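Long-range contact in PelA (Pseudomonas aeruginosa, PDB 5TCB), which probably cleaves glycosidic bonds through the glycoside hydrolase domain described here, and as a full-length protein probably also acts as a deacetylase: residues A[48-53]-A[68-73]. Sequence-based numbering, arbitrary orientation.
Sequences LEAAHL and PFAYLS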
ATOM      1  N   LEU A  48       0.503  -1.870   8.950  1.00 14.75           N
ATOM      2  CA  LEU A  48      -0.253  -1.191   9.986  1.00 15.38           C
ATOM      3  C   LEU A  48      -0.294   0.308   9.738  1.00 16.47           C
ATOM      4  O   LEU A  48       0.631   0.888   9.157  1.00 16.76           O
ATOM      5  CB  LEU A  48       0.371  -1.409  11.359  1.00 18.65           C
ATOM      6  CG  LEU A  48       0.532  -2.884  11.693  1.00 18.78           C
ATOM      7  CD1 LEU A  48       1.897  -3.147  12.255  1.00 22.88           C
ATOM      8  CD2 LEU A  48      -0.560  -3.296  12.623  1.00 24.25           C
ATOM      9  N   GLU A  49      -1.341   0.942  10.248  1.00 19.24           N
ATOM     10  CA  GLU A  49      -1.337   2.391  10.414  1.00 19.07           C
ATOM     11  C   GLU A  49      -0.610   2.687  11.712  1.00 18.68           C
ATOM     12  O   GLU A  49      -1.132   2.439  12.810  1.00 19.59           O
ATOM     13  CB  GLU A  49      -2.762   2.939  10.400  1.00 18.72           C
ATOM     14  CG  GLU A  49      -2.867   4.421  10.752  1.00 23.19           C
ATOM     15  CD  GLU A  49      -1.885   5.290   9.989  1.00 25.47           C
ATOM     16  OE1 GLU A  49      -1.941   5.376   8.740  1.00 23.67           O
ATOM     17  OE2 GLU A  49      -1.035   5.902  10.667  1.00 25.91           O
ATOM     18  N   ALA A  50       0.594   3.241  11.586  1.00 20.29           N
ATOM     19  CA  ALA A  50       1.478   3.453  12.731  1.00 20.45           C
ATOM     20  C   ALA A  50       0.895   4.403  13.782  1.00 22.08           C
ATOM     21  O   ALA A  50       1.297   4.362  14.954  1.00 24.82           O
ATOM     22  CB  ALA A  50       2.830   3.971  12.218  1.00 21.54           C
ATOM     23  N   ALA A  51      -0.035   5.274  13.402  1.00 22.31           N
ATOM     24  CA  ALA A  51      -0.647   6.168  14.373  1.00 26.64           C
ATOM     25  C   ALA A  51      -1.330   5.417  15.505  1.00 28.60           C
ATOM     26  O   ALA A  51      -1.570   5.998  16.564  1.00 31.89           O
ATOM     27  CB  ALA A  51      -1.651   7.080  13.661  1.00 28.92           C
ATOM     28  N   HIS A  52      -1.636   4.137  15.317  1.00 23.56           N
ATOM     29  CA  HIS A  52      -2.376   3.353  16.298  1.00 27.67           C
ATOM     30  C   HIS A  52      -1.501   2.388  17.075  1.00 28.65           C
ATOM     31  O   HIS A  52      -2.026   1.562  17.838  1.00 32.66           O
ATOM     32  CB  HIS A  52      -3.497   2.606  15.591  1.00 26.55           C
ATOM     33  CG  HIS A  52      -4.448   3.527  14.917  1.00 23.48           C
ATOM     34  ND1 HIS A  52      -5.030   4.584  15.580  1.00 32.97           N
ATOM     35  CD2 HIS A  52      -4.877   3.597  13.635  1.00 27.29           C
ATOM     36  CE1 HIS A  52      -5.783   5.264  14.734  1.00 32.15           C
ATOM     37  NE2 HIS A  52      -5.714   4.683  13.550  1.00 31.37           N
ATOM     38  N   LEU A  53      -0.185   2.449  16.886  1.00 25.14           N
ATOM     39  CA  LEU A  53       0.739   1.576  17.596  1.00 25.78           C
ATOM     40  C   LEU A  53       1.788   2.398  18.303  1.00 25.77           C
ATOM     41  O   LEU A  53       2.079   3.529  17.917  1.00 28.88           O
ATOM     42  CB  LEU A  53       1.498   0.622  16.674  1.00 26.92           C
ATOM     43  CG  LEU A  53       0.796  -0.592  16.123  1.00 27.33           C
ATOM     44  CD1 LEU A  53      -0.024  -0.161  14.924  1.00 26.58           C
ATOM     45  CD2 LEU A  53       1.859  -1.591  15.794  1.00 28.50           C
ATOM     46  N   PRO A  68       6.924  -6.031  10.565  1.00 15.58           N
ATOM     47  CA  PRO A  68       5.925  -4.961  10.543  1.00 16.16           C
ATOM     48  C   PRO A  68       6.295  -3.833   9.602  1.00 14.69           C
ATOM     49  O   PRO A  68       7.426  -3.346   9.589  1.00 17.62           O
ATOM     50  CB  PRO A  68       5.899  -4.495  11.999  1.00 18.19           C
ATOM     51  CG  PRO A  68       7.302  -4.672  12.460  1.00 19.90           C
ATOM     52  CD  PRO A  68       7.777  -5.950  11.764  1.00 17.98           C
ATOM     53  N   PHE A  69       5.300  -3.437   8.819  1.00 16.37           N
ATOM     54  CA  PHE A  69       5.387  -2.339   7.850  1.00 16.64           C
ATOM     55  C   PHE A  69       4.448  -1.218   8.267  1.00 14.93           C
ATOM     56  O   PHE A  69       3.325  -1.476   8.707  1.00 17.21           O
ATOM     57  CB  PHE A  69       4.964  -2.786   6.445  1.00 16.84           C
ATOM     58  CG  PHE A  69       5.897  -3.757   5.792  1.00 17.13           C
ATOM     59  CD1 PHE A  69       5.941  -5.066   6.206  1.00 18.25           C
ATOM     60  CD2 PHE A  69       6.733  -3.360   4.746  1.00 16.14           C
ATOM     61  CE1 PHE A  69       6.813  -5.970   5.591  1.00 18.49           C
ATOM     62  CE2 PHE A  69       7.565  -4.223   4.131  1.00 16.22           C
ATOM     63  CZ  PHE A  69       7.627  -5.546   4.553  1.00 17.57           C
ATOM     64  N   ALA A  70       4.889   0.029   8.090  1.00 15.13           N
ATOM     65  CA  ALA A  70       4.047   1.193   8.332  1.00 16.13           C
ATOM     66  C   ALA A  70       3.480   1.728   7.014  1.00 14.79           C
ATOM     67  O   ALA A  70       4.208   1.864   6.015  1.00 15.98           O
ATOM     68  CB  ALA A  70       4.831   2.294   9.038  1.00 17.04           C
ATOM     69  N   TYR A  71       2.175   2.007   7.030  1.00 15.55           N
ATOM     70  CA  TYR A  71       1.506   2.670   5.912  1.00 13.98           C
ATOM     71  C   TYR A  71       2.100   4.040   5.645  1.00 17.09           C
ATOM     72  O   TYR A  71       2.268   4.856   6.552  1.00 18.12           O
ATOM     73  CB  TYR A  71       0.018   2.774   6.212  1.00 16.32           C
ATOM     74  CG  TYR A  71      -0.776   3.437   5.120  1.00 16.35           C
ATOM     75  CD1 TYR A  71      -1.001   4.798   5.151  1.00 16.37           C
ATOM     76  CD2 TYR A  71      -1.273   2.709   4.073  1.00 15.81           C
ATOM     77  CE1 TYR A  71      -1.719   5.426   4.141  1.00 17.88           C
ATOM     78  CE2 TYR A  71      -2.009   3.338   3.056  1.00 16.71           C
ATOM     79  CZ  TYR A  71      -2.210   4.686   3.116  1.00 18.44           C
ATOM     80  OH  TYR A  71      -2.911   5.355   2.123  1.00 20.95           O
ATOM     81  N   LEU A  72       2.340   4.327   4.366  1.00 16.99           N
ATOM     82  CA  LEU A  72       2.758   5.674   3.978  1.00 16.05           C
ATOM     83  C   LEU A  72       2.175   5.993   2.610  1.00 15.17           C
ATOM     84  O   LEU A  72       2.562   5.391   1.595  1.00 16.90           O
ATOM     85  CB  LEU A  72       4.277   5.799   3.931  1.00 16.79           C
ATOM     86  CG  LEU A  72       4.818   7.206   3.628  1.00 17.52           C
ATOM     87  CD1 LEU A  72       4.452   8.201   4.712  1.00 20.96           C
ATOM     88  CD2 LEU A  72       6.312   7.208   3.428  1.00 22.07           C
ATOM     89  N   SER A  73       1.304   7.004   2.562  1.00 16.47           N
ATOM     90  CA  SER A  73       0.713   7.461   1.309  1.00 17.71           C
ATOM     91  C   SER A  73       1.650   8.475   0.641  1.00 16.42           C
ATOM     92  O   SER A  73       1.938   9.538   1.190  1.00 18.37           O
ATOM     93  CB  SER A  73      -0.669   8.039   1.574  1.00 19.17           C
ATOM     94  OG  SER A  73      -1.191   8.643   0.384  1.00 21.42           O
TER
HETATM   95  O   HOH W   1       1.427   4.539   9.184  1.00 20.54           O
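The carboxylate of E49 meets the Y71 ring obliquely, OE1 lying 3.8 Å from Y71 CD1 with the two planes 63° apart. E49 reaches the ring by bending at chi2 (48°), since its CB starts off away from the neighbouring strand. Its other oxygen, OE2, turns back to accept A51 N at 3.0 Å, a bond on the anti side of the carboxylate that holds the group's rotation. The Y71 ring also meets Y31 edge-to-face, and its hydroxyl is hydrogen-bonded to D135. Next to this contact the end of strand 45-48 pairs in parallel with strand 67-73 in the eight-stranded parallel sheet of this glycoside hydrolase domain, whose strand order 1 to 8 fits a TIM-type (beta/alpha)8 barrel. L48 N donates to F69 O and L48 O accepts Y71 N, both at 2.9 Å, so L48 straddles A70. After L48 the chain leaves the sheet in a 3-10 turn, and one water continues the pairing, accepting from A50 N and donating to Y71 O at 2.8 Å. On the side of L48 and A70, A50 CB packs on A70 CB at 4.1 Å, both against L124 of helix 111-126, while L48 CD1 touches P68 CB and L48 also touches L61.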